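Local structure of ectonucleoside triphosphate diphosphohydrolase 4 (Homo sapiens, 6WG5) at residues Met225-Val236 and Arg272-Gly283; Lys173-Ile181 and Lys252-Leu260. The protein belongs to the GDA1/CD39 family and has a fold of the actin-like ATPase superfamily, with two separate mixed beta sheets. One frame throughout, in Å; residues are numbered along the deposited sequence. Where two conformers were deposited one is given.

Contact 1 (Met225-Val236 and Arg272-Gly283). With NAG (2-acetamido-2-deoxy-beta-D-glucopyranose), chain B.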
loop_
_atom_site.group_PDB
_atom_site.type_symbol
_atom_site.label_atom_id
_atom_site.label_comp_id
_atom_site.label_asym_id
_atom_site.label_seq_id
_atom_site.Cartn_x
_atom_site.Cartn_y
_atom_site.Cartn_z
ATOM N N MET A 225 -4.755 -5.772 -0.786
ATOM C CA MET A 225 -6.071 -5.959 -1.384
ATOM C C MET A 225 -7.070 -5.147 -0.573
ATOM O O MET A 225 -7.411 -5.516 0.557
ATOM C CB MET A 225 -6.457 -7.438 -1.417
ATOM C CG MET A 225 -7.841 -7.696 -2.003
ATOM S SD MET A 225 -8.254 -9.446 -2.104
ATOM C CE MET A 225 -7.136 -9.995 -3.388
ATOM N N GLY A 226 -7.526 -4.040 -1.143
ATOM C CA GLY A 226 -8.527 -3.203 -0.521
ATOM C C GLY A 226 -9.923 -3.668 -0.863
ATOM O O GLY A 226 -10.140 -4.792 -1.323
ATOM N N GLY A 227 -10.889 -2.779 -0.630
ATOM C CA GLY A 227 -12.259 -3.083 -1.006
ATOM C C GLY A 227 -12.479 -2.994 -2.503
ATOM O O GLY A 227 -13.229 -3.788 -3.078
ATOM N N VAL A 228 -11.823 -2.038 -3.157
ATOM C CA VAL A 228 -12.013 -1.788 -4.576
ATOM C C VAL A 228 -10.831 -2.281 -5.400
ATOM O O VAL A 228 -11.020 -2.806 -6.500
ATOM C CB VAL A 228 -12.272 -0.285 -4.832
ATOM C CG1 VAL A 228 -12.241 0.033 -6.325
ATOM C CG2 VAL A 228 -13.609 0.126 -4.242
ATOM N N SER A 229 -9.610 -2.121 -4.895
ATOM C CA SER A 229 -8.413 -2.352 -5.690
ATOM C C SER A 229 -7.479 -3.330 -4.996
ATOM O O SER A 229 -7.495 -3.478 -3.771
ATOM C CB SER A 229 -7.663 -1.041 -5.953
ATOM O OG SER A 229 -8.498 -0.102 -6.610
ATOM N N THR A 230 -6.664 -3.998 -5.806
ATOM C CA THR A 230 -5.559 -4.817 -5.333
ATOM C C THR A 230 -4.267 -4.217 -5.866
ATOM O O THR A 230 -4.166 -3.914 -7.061
ATOM C CB THR A 230 -5.708 -6.271 -5.791
ATOM O OG1 THR A 230 -6.888 -6.837 -5.210
ATOM C CG2 THR A 230 -4.494 -7.101 -5.377
ATOM N N GLN A 231 -3.290 -4.039 -4.986
ATOM C CA GLN A 231 -2.014 -3.438 -5.342
ATOM C C GLN A 231 -0.884 -4.396 -5.000
ATOM O O GLN A 231 -0.948 -5.119 -4.000
ATOM C CB GLN A 231 -1.803 -2.104 -4.615
ATOM C CG GLN A 231 -0.633 -1.291 -5.162
ATOM C CD GLN A 231 -0.276 -0.104 -4.285
ATOM O OE1 GLN A 231 0.072 -0.263 -3.113
ATOM N NE2 GLN A 231 -0.364 1.095 -4.851
ATOM N N ILE A 232 0.150 -4.395 -5.837
ATOM C CA ILE A 232 1.329 -5.229 -5.638
ATOM C C ILE A 232 2.558 -4.402 -5.978
ATOM O O ILE A 232 2.583 -3.695 -6.992
ATOM C CB ILE A 232 1.271 -6.512 -6.497
ATOM C CG1 ILE A 232 2.533 -7.349 -6.292
ATOM C CG2 ILE A 232 1.100 -6.162 -7.966
ATOM C CD1 ILE A 232 2.462 -8.735 -6.909
ATOM N N ALA A 233 3.579 -4.487 -5.127
ATOM C CA ALA A 233 4.826 -3.773 -5.365
ATOM C C ALA A 233 5.988 -4.606 -4.846
ATOM O O ALA A 233 5.935 -5.112 -3.721
ATOM C CB ALA A 233 4.817 -2.399 -4.689
ATOM N N TYR A 234 7.033 -4.740 -5.660
ATOM C CA TYR A 234 8.216 -5.471 -5.232
ATOM C C TYR A 234 9.413 -5.057 -6.076
ATOM O O TYR A 234 9.272 -4.467 -7.149
ATOM C CB TYR A 234 8.001 -6.984 -5.315
ATOM C CG TYR A 234 7.538 -7.475 -6.665
ATOM C CD1 TYR A 234 8.447 -7.913 -7.617
ATOM C CD2 TYR A 234 6.190 -7.517 -6.981
ATOM C CE1 TYR A 234 8.024 -8.372 -8.849
ATOM C CE2 TYR A 234 5.757 -7.973 -8.207
ATOM C CZ TYR A 234 6.676 -8.399 -9.136
ATOM O OH TYR A 234 6.236 -8.852 -10.360
ATOM N N GLU A 235 10.597 -5.379 -5.565
ATOM C CA GLU A 235 11.837 -5.069 -6.253
ATOM C C GLU A 235 12.124 -6.113 -7.321
ATOM O O GLU A 235 11.865 -7.304 -7.132
ATOM C CB GLU A 235 12.999 -5.013 -5.261
ATOM C CG GLU A 235 14.353 -4.745 -5.906
ATOM C CD GLU A 235 15.502 -4.825 -4.920
ATOM O OE1 GLU A 235 15.244 -5.033 -3.715
ATOM O OE2 GLU A 235 16.666 -4.686 -5.355
ATOM N N VAL A 236 12.665 -5.656 -8.444
ATOM C CA VAL A 236 13.097 -6.537 -9.525
ATOM C C VAL A 236 14.621 -6.517 -9.547
ATOM O O VAL A 236 15.217 -5.662 -10.218
ATOM C CB VAL A 236 12.500 -6.100 -10.869
ATOM C CG1 VAL A 236 12.874 -7.082 -11.966
ATOM C CG2 VAL A 236 10.987 -5.967 -10.756
ATOM N N ARG A 272 15.115 -0.953 -8.562
ATOM C CA ARG A 272 14.075 -1.083 -9.574
ATOM C C ARG A 272 12.868 -1.737 -8.915
ATOM O O ARG A 272 12.950 -2.893 -8.483
ATOM C CB ARG A 272 14.566 -1.917 -10.759
ATOM C CG ARG A 272 13.602 -1.960 -11.934
ATOM C CD ARG A 272 14.054 -2.936 -13.015
ATOM N NE ARG A 272 15.513 -3.019 -13.118
ATOM C CZ ARG A 272 16.231 -4.133 -12.985
ATOM N NH1 ARG A 272 17.552 -4.080 -13.101
ATOM N NH2 ARG A 272 15.647 -5.302 -12.757
ATOM N N VAL A 273 11.762 -1.002 -8.829
ATOM C CA VAL A 273 10.562 -1.467 -8.141
ATOM C C VAL A 273 9.406 -1.513 -9.130
ATOM O O VAL A 273 9.145 -0.535 -9.840
ATOM C CB VAL A 273 10.215 -0.571 -6.940
ATOM C CG1 VAL A 273 8.986 -1.102 -6.218
ATOM C CG2 VAL A 273 11.397 -0.485 -5.988
ATOM N N TYR A 274 8.714 -2.650 -9.164
ATOM C CA TYR A 274 7.520 -2.833 -9.975
ATOM C C TYR A 274 6.295 -2.519 -9.131
ATOM O O TYR A 274 6.197 -2.972 -7.988
ATOM C CB TYR A 274 7.457 -4.267 -10.501
ATOM C CG TYR A 274 6.114 -4.696 -11.052
ATOM C CD1 TYR A 274 5.225 -5.423 -10.272
ATOM C CD2 TYR A 274 5.743 -4.392 -12.354
ATOM C CE1 TYR A 274 4.003 -5.829 -10.769
ATOM C CE2 TYR A 274 4.518 -4.793 -12.862
ATOM C CZ TYR A 274 3.655 -5.514 -12.065
ATOM O OH TYR A 274 2.435 -5.916 -12.562
ATOM N N VAL A 275 5.375 -1.738 -9.689
ATOM C CA VAL A 275 4.167 -1.318 -8.986
ATOM C C VAL A 275 2.984 -1.474 -9.929
ATOM O O VAL A 275 2.991 -0.926 -11.036
ATOM C CB VAL A 275 4.268 0.136 -8.484
ATOM C CG1 VAL A 275 2.985 0.549 -7.771
ATOM C CG2 VAL A 275 5.459 0.297 -7.561
ATOM N N ALA A 276 1.967 -2.216 -9.493
ATOM C CA ALA A 276 0.763 -2.415 -10.286
ATOM C C ALA A 276 -0.459 -2.273 -9.394
ATOM O O ALA A 276 -0.488 -2.816 -8.285
ATOM C CB ALA A 276 0.765 -3.789 -10.966
ATOM N N THR A 277 -1.461 -1.543 -9.880
ATOM C CA THR A 277 -2.725 -1.353 -9.184
ATOM C C THR A 277 -3.842 -1.834 -10.095
ATOM O O THR A 277 -3.847 -1.523 -11.291
ATOM C CB THR A 277 -2.935 0.118 -8.810
ATOM O OG1 THR A 277 -1.751 0.627 -8.181
ATOM C CG2 THR A 277 -4.106 0.266 -7.860
ATOM N N PHE A 278 -4.785 -2.590 -9.535
ATOM C CA PHE A 278 -5.847 -3.233 -10.309
ATOM C C PHE A 278 -7.199 -2.758 -9.784
ATOM O O PHE A 278 -7.702 -3.278 -8.782
ATOM C CB PHE A 278 -5.713 -4.750 -10.235
ATOM C CG PHE A 278 -4.413 -5.265 -10.785
ATOM C CD1 PHE A 278 -4.268 -5.508 -12.143
ATOM C CD2 PHE A 278 -3.333 -5.495 -9.949
ATOM C CE1 PHE A 278 -3.068 -5.977 -12.656
ATOM C CE2 PHE A 278 -2.131 -5.963 -10.455
ATOM C CZ PHE A 278 -1.999 -6.205 -11.808
ATOM N N LEU A 279 -7.782 -1.774 -10.465
ATOM C CA LEU A 279 -9.098 -1.270 -10.095
ATOM C C LEU A 279 -10.163 -2.318 -10.388
ATOM O O LEU A 279 -10.179 -2.920 -11.466
ATOM C CB LEU A 279 -9.404 0.019 -10.857
ATOM C CG LEU A 279 -9.073 1.346 -10.168
ATOM C CD1 LEU A 279 -10.113 1.663 -9.104
ATOM C CD2 LEU A 279 -7.672 1.328 -9.566
ATOM N N GLY A 280 -11.058 -2.530 -9.430
ATOM C CA GLY A 280 -12.103 -3.518 -9.585
ATOM C C GLY A 280 -11.684 -4.934 -9.265
ATOM O O GLY A 280 -12.425 -5.868 -9.588
ATOM N N PHE A 281 -10.518 -5.125 -8.646
ATOM C CA PHE A 281 -10.039 -6.449 -8.267
ATOM C C PHE A 281 -9.833 -6.570 -6.761
ATOM O O PHE A 281 -9.134 -7.479 -6.304
ATOM C CB PHE A 281 -8.752 -6.778 -9.025
ATOM C CG PHE A 281 -8.954 -6.914 -10.504
ATOM C CD1 PHE A 281 -9.110 -8.163 -11.083
ATOM C CD2 PHE A 281 -9.019 -5.793 -11.313
ATOM C CE1 PHE A 281 -9.310 -8.290 -12.445
ATOM C CE2 PHE A 281 -9.220 -5.913 -12.675
ATOM C CZ PHE A 281 -9.367 -7.164 -13.243
ATOM N N GLY A 282 -10.425 -5.669 -5.980
ATOM C CA GLY A 282 -10.472 -5.839 -4.547
ATOM C C GLY A 282 -11.540 -6.834 -4.140
ATOM O O GLY A 282 -12.360 -7.272 -4.945
ATOM N N GLY A 283 -11.525 -7.192 -2.856
ATOM C CA GLY A 283 -12.455 -8.201 -2.373
ATOM C C GLY A 283 -13.902 -7.823 -2.620
ATOM O O GLY A 283 -14.663 -8.585 -3.221
HETATM C C1 NAG B . -12.655 -7.678 -17.092
HETATM C C2 NAG B . -12.876 -6.186 -16.825
HETATM C C3 NAG B . -14.189 -5.714 -17.453
HETATM C C4 NAG B . -14.290 -6.135 -18.914
HETATM C C5 NAG B . -14.023 -7.627 -19.050
HETATM C C6 NAG B . -13.978 -8.096 -20.485
HETATM C C7 NAG B . -12.032 -5.075 -14.799
HETATM C C8 NAG B . -12.204 -4.911 -13.319
HETATM N N2 NAG B . -12.883 -5.915 -15.396
HETATM O O3 NAG B . -14.266 -4.296 -17.353
HETATM O O4 NAG B . -15.608 -5.879 -19.388
HETATM O O5 NAG B . -12.745 -7.933 -18.482
HETATM O O6 NAG B . -13.412 -9.396 -20.583
HETATM O O7 NAG B . -11.161 -4.477 -15.423
HETATM O O HOH W 1 16.658 -3.052 -7.604
#
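Y234 and Y274 are brought together by unlike first torsions: Y234 places CG between its backbone N and carbonyl carbon (chi1 54°), while Y274 swings CG away from N (chi1 165°). CE2 of Y234 then lies 3.3 Å from CD1 of Y274, the ring planes are inclined at 50°, and CB of Y274 sits over one face of the Y234 ring. Their hydroxyls reach different carbonyls, that of Y234 bonding P372 and that of Y274 bonding Y370, which holds the far end of each ring.

Further along the same face, I232 CG2 rests 3.8 Å from A276 CB and then meets the F278 ring at its edge, with CE2 4.1 Å away. T230 comes next, its OG1 donating to F281 O over 2.6 Å from well above the carbonyl plane. W448 NE1 also bonds F281 O, so two donors grip that oxygen. The opposite face carries S229, Q231, A233 and E235, paired with L279, T277, V275 and V273; here A233 CB touches V275 CG2 at 4.0 Å. E235 OE1 bonds the T219 hydroxyl, while OE2 forms a salt bridge with R216 and takes a water that also accepts from R272 N.

Backbone bonds join T230 with F278, I232 with A276 and Y234 with Y274, each pair bonded in both directions. Beyond F278 the chain turns, and G282 and G283 pack against the G226-V228 loop: G283 N donates to G226 O at 3.2 Å, and V228 O receives two weak bonds, from G280 N and G282 N. The NAG acetyl methyl lies beside the F281 ring. A glycine-containing loop leads into strand 229-235 and strand 270-279 runs out into the G280-G283 turn; the two are adjacent antiparallel strands of a mixed sheet, consistent with the ribonuclease H-like fold of actin relatives.

Contact 2 (Lys173-Ile181 and Lys252-Leu260)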
loop_
_atom_site.group_PDB
_atom_site.type_symbol
_atom_site.label_atom_id
_atom_site.label_comp_id
_atom_site.label_asym_id
_atom_site.label_seq_id
_atom_site.Cartn_x
_atom_site.Cartn_y
_atom_site.Cartn_z
ATOM N N LYS A 173 1.355 4.980 -9.058
ATOM C CA LYS A 173 2.664 4.337 -9.095
ATOM C C LYS A 173 3.590 4.936 -8.043
ATOM O O LYS A 173 4.281 4.210 -7.319
ATOM C CB LYS A 173 3.267 4.479 -10.492
ATOM C CG LYS A 173 4.563 3.719 -10.718
ATOM C CD LYS A 173 5.439 4.459 -11.713
ATOM C CE LYS A 173 6.315 3.522 -12.523
ATOM N NZ LYS A 173 7.046 4.272 -13.584
ATOM N N GLN A 174 3.615 6.268 -7.939
ATOM C CA GLN A 174 4.440 6.914 -6.923
ATOM C C GLN A 174 3.979 6.536 -5.520
ATOM O O GLN A 174 4.803 6.330 -4.621
ATOM C CB GLN A 174 4.405 8.433 -7.094
ATOM C CG GLN A 174 5.034 8.941 -8.376
ATOM C CD GLN A 174 4.967 10.452 -8.490
ATOM O OE1 GLN A 174 3.999 11.007 -9.014
ATOM N NE2 GLN A 174 5.995 11.127 -7.989
ATOM N N GLU A 175 2.664 6.452 -5.312
ATOM C CA GLU A 175 2.155 6.065 -4.002
ATOM C C GLU A 175 2.620 4.661 -3.635
ATOM O O GLU A 175 2.989 4.400 -2.485
ATOM C CB GLU A 175 0.631 6.151 -3.988
ATOM C CG GLU A 175 0.030 6.236 -2.597
ATOM C CD GLU A 175 -1.487 6.203 -2.613
ATOM O OE1 GLU A 175 -2.079 6.411 -3.696
ATOM O OE2 GLU A 175 -2.087 5.967 -1.543
ATOM N N GLY A 176 2.618 3.747 -4.606
ATOM C CA GLY A 176 3.112 2.406 -4.347
ATOM C C GLY A 176 4.593 2.382 -4.022
ATOM O O GLY A 176 5.027 1.668 -3.114
ATOM N N VAL A 177 5.391 3.161 -4.757
ATOM C CA VAL A 177 6.822 3.235 -4.472
ATOM C C VAL A 177 7.050 3.773 -3.066
ATOM O O VAL A 177 7.804 3.195 -2.275
ATOM C CB VAL A 177 7.541 4.098 -5.527
ATOM C CG1 VAL A 177 9.024 4.243 -5.184
ATOM C CG2 VAL A 177 7.381 3.489 -6.908
ATOM N N TYR A 178 6.400 4.892 -2.733
ATOM C CA TYR A 178 6.570 5.477 -1.406
ATOM C C TYR A 178 6.196 4.484 -0.312
ATOM O O TYR A 178 6.888 4.384 0.707
ATOM C CB TYR A 178 5.730 6.750 -1.280
ATOM C CG TYR A 178 6.221 7.925 -2.105
ATOM C CD1 TYR A 178 7.567 8.083 -2.408
ATOM C CD2 TYR A 178 5.331 8.886 -2.569
ATOM C CE1 TYR A 178 8.012 9.158 -3.152
ATOM C CE2 TYR A 178 5.768 9.964 -3.314
ATOM C CZ TYR A 178 7.109 10.095 -3.602
ATOM O OH TYR A 178 7.548 11.167 -4.345
ATOM N N ALA A 179 5.104 3.743 -0.499
ATOM C CA ALA A 179 4.722 2.745 0.494
ATOM C C ALA A 179 5.757 1.629 0.568
ATOM O O ALA A 179 6.060 1.126 1.656
ATOM C CB ALA A 179 3.341 2.179 0.170
ATOM N N TRP A 180 6.310 1.232 -0.579
ATOM C CA TRP A 180 7.339 0.200 -0.583
ATOM C C TRP A 180 8.593 0.676 0.140
ATOM O O TRP A 180 9.222 -0.091 0.879
ATOM C CB TRP A 180 7.658 -0.205 -2.023
ATOM C CG TRP A 180 8.712 -1.257 -2.138
ATOM C CD1 TRP A 180 8.524 -2.608 -2.155
ATOM C CD2 TRP A 180 10.123 -1.046 -2.262
ATOM N NE1 TRP A 180 9.733 -3.252 -2.279
ATOM C CE2 TRP A 180 10.729 -2.314 -2.346
ATOM C CE3 TRP A 180 10.932 0.094 -2.309
ATOM C CZ2 TRP A 180 12.105 -2.476 -2.474
ATOM C CZ3 TRP A 180 12.300 -0.068 -2.434
ATOM C CH2 TRP A 180 12.873 -1.342 -2.514
ATOM N N ILE A 181 8.968 1.944 -0.056
ATOM C CA ILE A 181 10.108 2.507 0.664
ATOM C C ILE A 181 9.822 2.542 2.159
ATOM O O ILE A 181 10.696 2.245 2.984
ATOM C CB ILE A 181 10.443 3.910 0.122
ATOM C CG1 ILE A 181 10.967 3.820 -1.313
ATOM C CG2 ILE A 181 11.474 4.609 1.014
ATOM C CD1 ILE A 181 11.097 5.166 -2.004
ATOM N N LYS A 252 7.683 -0.187 -18.901
ATOM C CA LYS A 252 8.186 1.141 -18.559
ATOM C C LYS A 252 7.268 1.826 -17.554
ATOM O O LYS A 252 7.725 2.406 -16.563
ATOM C CB LYS A 252 8.309 2.005 -19.818
ATOM C CG LYS A 252 9.554 1.780 -20.659
ATOM C CD LYS A 252 9.549 2.715 -21.864
ATOM C CE LYS A 252 10.799 2.567 -22.719
ATOM N NZ LYS A 252 10.880 1.239 -23.383
ATOM N N ASN A 253 5.958 1.759 -17.799
ATOM C CA ASN A 253 4.990 2.471 -16.979
ATOM C C ASN A 253 4.765 1.814 -15.625
ATOM O O ASN A 253 4.228 2.463 -14.721
ATOM C CB ASN A 253 3.662 2.572 -17.729
ATOM C CG ASN A 253 2.791 3.702 -17.222
ATOM O OD1 ASN A 253 3.281 4.788 -16.910
ATOM N ND2 ASN A 253 1.489 3.450 -17.131
ATOM N N LEU A 254 5.157 0.550 -15.462
ATOM C CA LEU A 254 4.966 -0.176 -14.212
ATOM C C LEU A 254 6.265 -0.363 -13.441
ATOM O O LEU A 254 6.269 -1.045 -12.411
ATOM C CB LEU A 254 4.330 -1.540 -14.489
ATOM C CG LEU A 254 3.022 -1.517 -15.278
ATOM C CD1 LEU A 254 2.507 -2.932 -15.472
ATOM C CD2 LEU A 254 1.978 -0.651 -14.581
ATOM N N LEU A 255 7.363 0.223 -13.910
ATOM C CA LEU A 255 8.658 0.106 -13.261
ATOM C C LEU A 255 9.157 1.486 -12.862
ATOM O O LEU A 255 9.049 2.443 -13.634
ATOM C CB LEU A 255 9.679 -0.570 -14.183
ATOM C CG LEU A 255 9.429 -2.050 -14.484
ATOM C CD1 LEU A 255 10.339 -2.528 -15.604
ATOM C CD2 LEU A 255 9.632 -2.895 -13.234
ATOM N N ALA A 256 9.695 1.581 -11.650
ATOM C CA ALA A 256 10.283 2.810 -11.137
ATOM C C ALA A 256 11.749 2.557 -10.818
ATOM O O ALA A 256 12.083 1.571 -10.152
ATOM C CB ALA A 256 9.543 3.298 -9.889
ATOM N N GLU A 257 12.618 3.439 -11.304
ATOM C CA GLU A 257 14.051 3.359 -11.051
ATOM C C GLU A 257 14.490 4.645 -10.370
ATOM O O GLU A 257 14.379 5.729 -10.953
ATOM C CB GLU A 257 14.821 3.134 -12.351
ATOM C CG GLU A 257 14.784 1.694 -12.823
ATOM C CD GLU A 257 14.948 1.560 -14.322
ATOM O OE1 GLU A 257 14.086 0.912 -14.954
ATOM O OE2 GLU A 257 15.931 2.107 -14.870
ATOM N N PHE A 258 14.983 4.524 -9.141
ATOM C CA PHE A 258 15.314 5.679 -8.323
ATOM C C PHE A 258 16.550 5.372 -7.490
ATOM O O PHE A 258 17.023 4.233 -7.425
ATOM C CB PHE A 258 14.138 6.069 -7.421
ATOM C CG PHE A 258 13.646 4.947 -6.552
ATOM C CD1 PHE A 258 14.156 4.762 -5.280
ATOM C CD2 PHE A 258 12.676 4.074 -7.013
ATOM C CE1 PHE A 258 13.707 3.730 -4.480
ATOM C CE2 PHE A 258 12.220 3.041 -6.218
ATOM C CZ PHE A 258 12.737 2.868 -4.950
ATOM N N ASN A 259 17.067 6.416 -6.841
ATOM C CA ASN A 259 18.264 6.328 -6.012
ATOM C C ASN A 259 17.957 6.967 -4.666
ATOM O O ASN A 259 17.651 8.161 -4.600
ATOM C CB ASN A 259 19.446 7.030 -6.685
ATOM C CG ASN A 259 20.754 6.806 -5.955
ATOM O OD1 ASN A 259 20.777 6.267 -4.847
ATOM N ND2 ASN A 259 21.852 7.230 -6.568
ATOM N N LEU A 260 18.030 6.171 -3.597
ATOM C CA LEU A 260 17.717 6.672 -2.264
ATOM C C LEU A 260 18.900 7.357 -1.598
ATOM O O LEU A 260 18.703 8.088 -0.620
ATOM C CB LEU A 260 17.233 5.533 -1.368
ATOM C CG LEU A 260 15.744 5.202 -1.425
ATOM C CD1 LEU A 260 15.484 3.882 -0.726
ATOM C CD2 LEU A 260 14.931 6.310 -0.783
#
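The helix turns bearing K173, V177 and I181 cross strand 255-259, which carries A256 and F258, at -56°, with the segment axes 9.6 Å apart at their closest. This is helix-on-sheet packing at an outermost strand of the mixed sheet in an actin-like fold: helix 172-186 follows a strand of the other sheet in the chain and lies over this one.

F258 is the hub. Its CG sits between the backbone N and the carbonyl carbon (chi1 55°), which raises the ring toward the helix. There V177 and I181 reach it from the opposite direction, CG1 of V177 lying 3.6 Å from CE2 of the ring and CD1 of I181 lying 3.9 Å from CE1. W180 comes in differently, its CZ3 meeting CZ of F258 at 3.9 Å in the plane of the phenyl ring, at its edge. The ring is thus hemmed in by three helix side chains. Beyond F258, I181 CD1 reaches L260 CD2 at 4.2 Å, while I181 also packs on L485 of helix 479-487. The indole of W180 continues across the sheet to I222.

Toward the start of the strand a methyl contact and a lysine take over. V177 CG2 meets A256 CB at 3.7 Å. K173, bent at its second torsion, brings CE near the same methyl and to 3.2 Å from N253 O, in the residues just before the strand. A256 N is turned inward to V273 of the neighbouring strand, so the preceding carbonyl, that of L255, points outward. K173 NZ donates to this L255 O over 2.7 Å, approaching from above the carbonyl plane.

In the fold
The two contacts share one sheet, their centres about 12 Å apart, and their segments alternate along the chain. Strand 255-259 of contact 2 extends the pair of contact 1 by lying antiparallel to 270-279: A256 N is 2.8 Å from V273 O, and L254 O is 2.9 Å from V275 N, both probable hydrogen bonds. Side chains join them too, V273 CG2 resting 3.6 Å from F258 CE2. Helix 172-186 spans both contacts, W180 touching E235 and V273, and V177 touching V275. The NAG belongs to a glycan attached to the protein and adjoins the G280-G283 end of contact 1. From contact 2, the side chain of L254 is about 14 Å from this NAG.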